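Local coordinates for separin (Saccharomyces cerevisiae, PDB 5U1T), which cleaves the cohesin subunit MCD1/SCC1 at the onset of anaphase as a caspase-like cysteine protease and is held inactive by securin for most of the cell cycle, at residues S1354-F1359 / Q1401-V1406; T469-F474 / K596-S601. All blocks are in the same frame, centred on the assembly; numbering follows the deposited sequence.

Interaction 1. Residues S1354-F1359 / Q1401-V1406; sequences SIFHTF and QLPLQV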
loop_
_atom_site.group_PDB
_atom_site.type_symbol
_atom_site.label_atom_id
_atom_site.label_comp_id
_atom_site.label_asym_id
_atom_site.label_seq_id
_atom_site.Cartn_x
_atom_site.Cartn_y
_atom_site.Cartn_z
ATOM N N SER A 1354 59.985 30.310 3.633
ATOM C CA SER A 1354 58.652 29.946 4.066
ATOM C C SER A 1354 57.959 29.092 3.010
ATOM O O SER A 1354 58.448 28.963 1.883
ATOM C CB SER A 1354 57.853 31.209 4.372
ATOM O OG SER A 1354 57.793 32.046 3.236
ATOM N N ILE A 1355 56.827 28.493 3.379
ATOM C CA ILE A 1355 56.049 27.731 2.421
ATOM C C ILE A 1355 55.355 28.721 1.505
ATOM O O ILE A 1355 55.295 29.918 1.793
ATOM C CB ILE A 1355 55.032 26.769 3.101
ATOM C CG1 ILE A 1355 54.169 27.483 4.153
ATOM C CG2 ILE A 1355 55.757 25.582 3.731
ATOM C CD1 ILE A 1355 52.850 28.034 3.624
ATOM N N PHE A 1356 54.841 28.200 0.398
ATOM C CA PHE A 1356 54.351 29.000 -0.710
ATOM C C PHE A 1356 52.874 29.374 -0.574
ATOM O O PHE A 1356 52.446 30.446 -1.004
ATOM C CB PHE A 1356 54.583 28.222 -2.003
ATOM C CG PHE A 1356 54.087 28.918 -3.240
ATOM C CD1 PHE A 1356 52.772 28.738 -3.677
ATOM C CD2 PHE A 1356 54.954 29.727 -3.992
ATOM C CE1 PHE A 1356 52.314 29.371 -4.812
ATOM C CE2 PHE A 1356 54.512 30.365 -5.154
ATOM C CZ PHE A 1356 53.188 30.191 -5.558
ATOM N N HIS A 1357 52.096 28.473 0.014
ATOM C CA HIS A 1357 50.647 28.632 0.085
ATOM C C HIS A 1357 50.076 27.722 1.156
ATOM O O HIS A 1357 50.658 26.700 1.488
ATOM C CB HIS A 1357 50.004 28.330 -1.281
ATOM C CG HIS A 1357 48.523 28.556 -1.321
ATOM N ND1 HIS A 1357 47.957 29.811 -1.255
ATOM C CD2 HIS A 1357 47.490 27.684 -1.414
ATOM C CE1 HIS A 1357 46.641 29.703 -1.302
ATOM N NE2 HIS A 1357 46.331 28.423 -1.398
ATOM N N THR A 1358 48.934 28.109 1.695
ATOM C CA THR A 1358 48.264 27.311 2.704
ATOM C C THR A 1358 46.884 26.898 2.270
ATOM O O THR A 1358 46.016 27.741 2.044
ATOM C CB THR A 1358 48.143 28.076 4.011
ATOM O OG1 THR A 1358 49.458 28.368 4.494
ATOM C CG2 THR A 1358 47.381 27.262 5.036
ATOM N N PHE A 1359 46.681 25.592 2.156
ATOM C CA PHE A 1359 45.351 25.050 1.920
ATOM C C PHE A 1359 44.689 24.716 3.253
ATOM O O PHE A 1359 45.222 23.935 4.044
ATOM C CB PHE A 1359 45.417 23.820 1.014
ATOM C CG PHE A 1359 45.759 24.140 -0.416
ATOM C CD1 PHE A 1359 44.837 24.779 -1.237
ATOM C CD2 PHE A 1359 46.994 23.802 -0.942
ATOM C CE1 PHE A 1359 45.139 25.073 -2.539
ATOM C CE2 PHE A 1359 47.309 24.102 -2.252
ATOM C CZ PHE A 1359 46.386 24.740 -3.050
ATOM N N GLN A 1401 50.782 22.755 -10.271
ATOM C CA GLN A 1401 51.499 23.939 -10.618
ATOM C C GLN A 1401 50.771 25.083 -9.999
ATOM O O GLN A 1401 49.739 25.473 -10.487
ATOM C CB GLN A 1401 51.476 24.096 -12.126
ATOM C CG GLN A 1401 52.249 23.035 -12.892
ATOM C CD GLN A 1401 52.137 23.191 -14.392
ATOM O OE1 GLN A 1401 51.177 23.758 -14.887
ATOM N NE2 GLN A 1401 53.121 22.689 -15.116
ATOM N N LEU A 1402 51.302 25.623 -8.916
ATOM C CA LEU A 1402 50.712 26.791 -8.277
ATOM C C LEU A 1402 51.532 28.000 -8.591
ATOM O O LEU A 1402 52.732 27.967 -8.501
ATOM C CB LEU A 1402 50.691 26.620 -6.767
ATOM C CG LEU A 1402 49.843 25.534 -6.128
ATOM C CD1 LEU A 1402 50.145 24.199 -6.753
ATOM C CD2 LEU A 1402 50.124 25.497 -4.650
ATOM N N PRO A 1403 50.884 29.079 -8.956
ATOM C CA PRO A 1403 49.437 29.175 -8.911
ATOM C C PRO A 1403 48.805 28.806 -10.240
ATOM O O PRO A 1403 49.495 28.423 -11.162
ATOM C CB PRO A 1403 49.205 30.648 -8.616
ATOM C CG PRO A 1403 50.452 31.323 -9.012
ATOM C CD PRO A 1403 51.534 30.362 -8.713
ATOM N N LEU A 1404 47.512 29.009 -10.348
ATOM C CA LEU A 1404 46.858 28.702 -11.587
ATOM C C LEU A 1404 46.932 29.826 -12.582
ATOM O O LEU A 1404 46.157 30.751 -12.521
ATOM C CB LEU A 1404 45.403 28.376 -11.339
ATOM C CG LEU A 1404 44.863 27.308 -12.267
ATOM C CD1 LEU A 1404 45.735 26.077 -12.186
ATOM C CD2 LEU A 1404 43.453 26.967 -11.874
ATOM N N GLN A 1405 47.905 29.782 -13.471
ATOM C CA GLN A 1405 47.940 30.763 -14.531
ATOM C C GLN A 1405 46.639 30.734 -15.286
ATOM O O GLN A 1405 46.252 29.724 -15.830
ATOM C CB GLN A 1405 49.084 30.487 -15.490
ATOM C CG GLN A 1405 50.313 29.887 -14.850
ATOM C CD GLN A 1405 51.583 30.616 -15.227
ATOM O OE1 GLN A 1405 51.733 31.805 -14.968
ATOM N NE2 GLN A 1405 52.509 29.898 -15.830
ATOM N N VAL A 1406 45.996 31.886 -15.346
ATOM C CA VAL A 1406 44.738 32.063 -16.021
ATOM C C VAL A 1406 44.882 33.250 -16.925
ATOM O O VAL A 1406 45.185 34.323 -16.450
ATOM C CB VAL A 1406 43.679 32.485 -15.017
ATOM C CG1 VAL A 1406 42.293 32.306 -15.585
ATOM C CG2 VAL A 1406 43.843 31.719 -13.732
#

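Interaction 2. Residues T469-F474 / K596-S601; sequences TLSFVF and KAERIS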
loop_
_atom_site.group_PDB
_atom_site.type_symbol
_atom_site.label_atom_id
_atom_site.label_comp_id
_atom_site.label_asym_id
_atom_site.label_seq_id
_atom_site.Cartn_x
_atom_site.Cartn_y
_atom_site.Cartn_z
ATOM N N THR A 469 -31.086 -20.158 3.844
ATOM C CA THR A 469 -29.705 -19.759 4.092
ATOM C C THR A 469 -29.431 -18.382 3.496
ATOM O O THR A 469 -29.917 -18.072 2.423
ATOM C CB THR A 469 -28.704 -20.774 3.494
ATOM O OG1 THR A 469 -28.705 -20.662 2.060
ATOM C CG2 THR A 469 -29.069 -22.188 3.904
ATOM N N LEU A 470 -28.667 -17.559 4.204
ATOM C CA LEU A 470 -28.174 -16.308 3.636
ATOM C C LEU A 470 -27.244 -16.589 2.452
ATOM O O LEU A 470 -27.253 -15.860 1.470
ATOM C CB LEU A 470 -27.449 -15.485 4.696
ATOM C CG LEU A 470 -27.008 -14.072 4.323
ATOM C CD1 LEU A 470 -28.198 -13.153 4.238
ATOM C CD2 LEU A 470 -25.987 -13.541 5.323
ATOM N N SER A 471 -26.451 -17.654 2.541
ATOM C CA SER A 471 -25.525 -17.990 1.466
ATOM C C SER A 471 -26.233 -18.207 0.137
ATOM O O SER A 471 -25.780 -17.693 -0.880
ATOM C CB SER A 471 -24.683 -19.227 1.818
ATOM O OG SER A 471 -25.433 -20.233 2.487
ATOM N N PHE A 472 -27.354 -18.894 0.134
ATOM C CA PHE A 472 -28.042 -19.118 -1.116
ATOM C C PHE A 472 -28.628 -17.869 -1.738
ATOM O O PHE A 472 -28.533 -17.671 -2.919
ATOM C CB PHE A 472 -29.135 -20.166 -0.984
ATOM C CG PHE A 472 -29.933 -20.317 -2.229
ATOM C CD1 PHE A 472 -29.456 -21.058 -3.268
ATOM C CD2 PHE A 472 -31.114 -19.659 -2.383
ATOM C CE1 PHE A 472 -30.156 -21.165 -4.435
ATOM C CE2 PHE A 472 -31.818 -19.758 -3.544
ATOM C CZ PHE A 472 -31.340 -20.515 -4.571
ATOM N N VAL A 473 -29.221 -17.012 -0.935
ATOM C CA VAL A 473 -29.846 -15.823 -1.453
ATOM C C VAL A 473 -28.852 -14.796 -1.933
ATOM O O VAL A 473 -29.158 -14.010 -2.784
ATOM C CB VAL A 473 -30.840 -15.224 -0.461
ATOM C CG1 VAL A 473 -30.179 -14.949 0.855
ATOM C CG2 VAL A 473 -31.428 -13.958 -1.010
ATOM N N PHE A 474 -27.662 -14.801 -1.376
ATOM C CA PHE A 474 -26.642 -13.894 -1.815
ATOM C C PHE A 474 -26.090 -14.383 -3.123
ATOM O O PHE A 474 -25.897 -13.647 -4.048
ATOM C CB PHE A 474 -25.542 -13.834 -0.788
ATOM C CG PHE A 474 -25.404 -12.507 -0.175
ATOM C CD1 PHE A 474 -24.746 -11.513 -0.830
ATOM C CD2 PHE A 474 -25.980 -12.246 1.020
ATOM C CE1 PHE A 474 -24.636 -10.275 -0.285
ATOM C CE2 PHE A 474 -25.879 -11.012 1.578
ATOM C CZ PHE A 474 -25.204 -10.020 0.924
ATOM N N LYS A 596 -23.503 -24.082 13.470
ATOM C CA LYS A 596 -24.287 -23.481 12.394
ATOM C C LYS A 596 -24.441 -24.421 11.187
ATOM O O LYS A 596 -25.405 -24.285 10.423
ATOM C CB LYS A 596 -23.665 -22.142 11.967
ATOM C CG LYS A 596 -23.961 -20.990 12.925
ATOM C CD LYS A 596 -24.173 -19.671 12.173
ATOM C CE LYS A 596 -25.409 -19.715 11.226
ATOM N NZ LYS A 596 -26.714 -19.552 11.933
ATOM N N ALA A 597 -23.505 -25.369 11.045
ATOM C CA ALA A 597 -23.518 -26.405 9.998
ATOM C C ALA A 597 -24.088 -25.926 8.661
ATOM O O ALA A 597 -25.051 -26.495 8.149
ATOM C CB ALA A 597 -24.298 -27.633 10.482
ATOM N N GLU A 598 -23.495 -24.879 8.105
ATOM C CA GLU A 598 -24.010 -24.263 6.890
ATOM C C GLU A 598 -22.878 -23.705 6.031
ATOM O O GLU A 598 -21.837 -23.280 6.543
ATOM C CB GLU A 598 -24.998 -23.157 7.249
ATOM C CG GLU A 598 -25.456 -22.304 6.088
ATOM C CD GLU A 598 -26.371 -21.195 6.545
ATOM O OE1 GLU A 598 -26.340 -20.097 5.928
ATOM O OE2 GLU A 598 -27.124 -21.438 7.523
ATOM N N ARG A 599 -23.097 -23.745 4.722
ATOM C CA ARG A 599 -22.235 -23.115 3.737
ATOM C C ARG A 599 -22.061 -21.634 4.019
ATOM O O ARG A 599 -22.961 -20.961 4.503
ATOM C CB ARG A 599 -22.816 -23.314 2.344
ATOM C CG ARG A 599 -21.845 -23.142 1.237
ATOM C CD ARG A 599 -22.426 -23.659 -0.063
ATOM N NE ARG A 599 -21.452 -23.475 -1.129
ATOM C CZ ARG A 599 -21.279 -22.337 -1.806
ATOM N NH1 ARG A 599 -20.331 -22.266 -2.748
ATOM N NH2 ARG A 599 -22.043 -21.265 -1.542
ATOM N N ILE A 600 -20.900 -21.125 3.701
ATOM C CA ILE A 600 -20.590 -19.802 4.118
ATOM C C ILE A 600 -20.971 -18.884 3.009
ATOM O O ILE A 600 -20.722 -19.153 1.867
ATOM C CB ILE A 600 -19.117 -19.692 4.458
ATOM C CG1 ILE A 600 -18.839 -20.610 5.611
ATOM C CG2 ILE A 600 -18.769 -18.305 4.916
ATOM C CD1 ILE A 600 -19.534 -20.161 6.856
ATOM N N SER A 601 -21.578 -17.776 3.380
ATOM C CA SER A 601 -21.934 -16.698 2.467
ATOM C C SER A 601 -20.768 -16.037 1.796
ATOM O O SER A 601 -19.680 -16.048 2.295
ATOM C CB SER A 601 -22.767 -15.614 3.161
ATOM O OG SER A 601 -22.770 -15.700 4.567
#

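Interaction 1. Residues S1354-F1359 / Q1401-V1406
His1357 and Leu1402 mark the closest backbone approach, their CA atoms 8.6 Å apart; mostly side chains bridge the gap, with the Phe1356 ring also reaching the carbonyl O of Leu1402. A cis peptide bond precedes Pro1403, a geometry proline adopts more readily than other residues. Phe1356, with CG anti to its own N (chi1 178°), reaches across so that the far end of its ring does the touching: CE1 lies 3.7 Å from Leu1402 CB, and Pro1403 CD comes to the ring edge, near the ring plane, 3.6 Å from CZ. Within the peptidase C50 region, the contact packs the start of strand 1353-1362, part of a mixed sheet, against the loop leading into strand 1404-1406, which pairs in parallel with strand 1592-1594. Farther along strand 1353-1362, Phe1359 receives Leu1402 CD2, 4.0 Å from its CE2, the two side chains coming from opposite directions. His1357 sets CD2 over the centre of one face of the Phe1359 ring, 3.5 Å above its plane. Histidine suits this place because a carbon of the imidazole can rest on the phenyl face while both nitrogens are bonded, ND1 to Ser1381 OG and NE2 to Thr1383 OG1.

Interaction 2. Residues T469-F474 / K596-S601
Thr469 meets Glu598 at the start of helix 470-485, where the threonine is the N-cap: its OG1 accepts from Phe472 N at 2.9 Å, with an N-H...O angle of 152°. The first torsion (chi1 72°) sets OG1 between the backbone N and the carbonyl carbon, and CB and CG2 face the carboxylate, with CB 3.5 Å from Glu598 OE1. Asn467 OD1 bonds the same hydroxyl. Glutamate fits here because its chain, extended beyond CG, carries a negative group to the amino end of a helix, where the helix dipole would probably favour it. Glu598 OE1 is also bonded to Tyr556 OH, and replacing Glu598 by an alanine is likely to leave that hydroxyl without its carboxylate partner and to open a gap beside Thr469 CB. Leu470 follows; its N bonds the same Tyr556 OH, so the tyrosine ties the helix start to the loop. The aliphatic end of Leu470 reaches the loop too, its CD2 lying 3.9 Å from Ser601 OG. Ser471 lies where the backbones come closest: a small residue lets its CA come to 3.9 Å from that of Ser601, itself the N-cap of helix 602-617. Ser471 CB rests 3.8 Å from Ser601 N, and Ser471 OG gives a weak hydrogen bond, 3.3 Å long, to Arg599 O.

Interaction 2 comes first along the chain, in the helical domain, where the start of helix 470-485 meets the loop between helices 593-596 and 602-617. Interaction 1 follows in the peptidase region, packing strand 1353-1362 against the segment that leads into strand 1404-1406. Their centres are 90 Å apart, on opposite sides of the chain's centre, and their nearest atoms about 76 Å; they share no helix, strand or sheet. Interaction 2 sets a helix start against a loop in an all-helical region; interaction 1 lies in the part of this elongated protein that also carries Cys1497, the probable catalytic cysteine, though neither contact is at that residue.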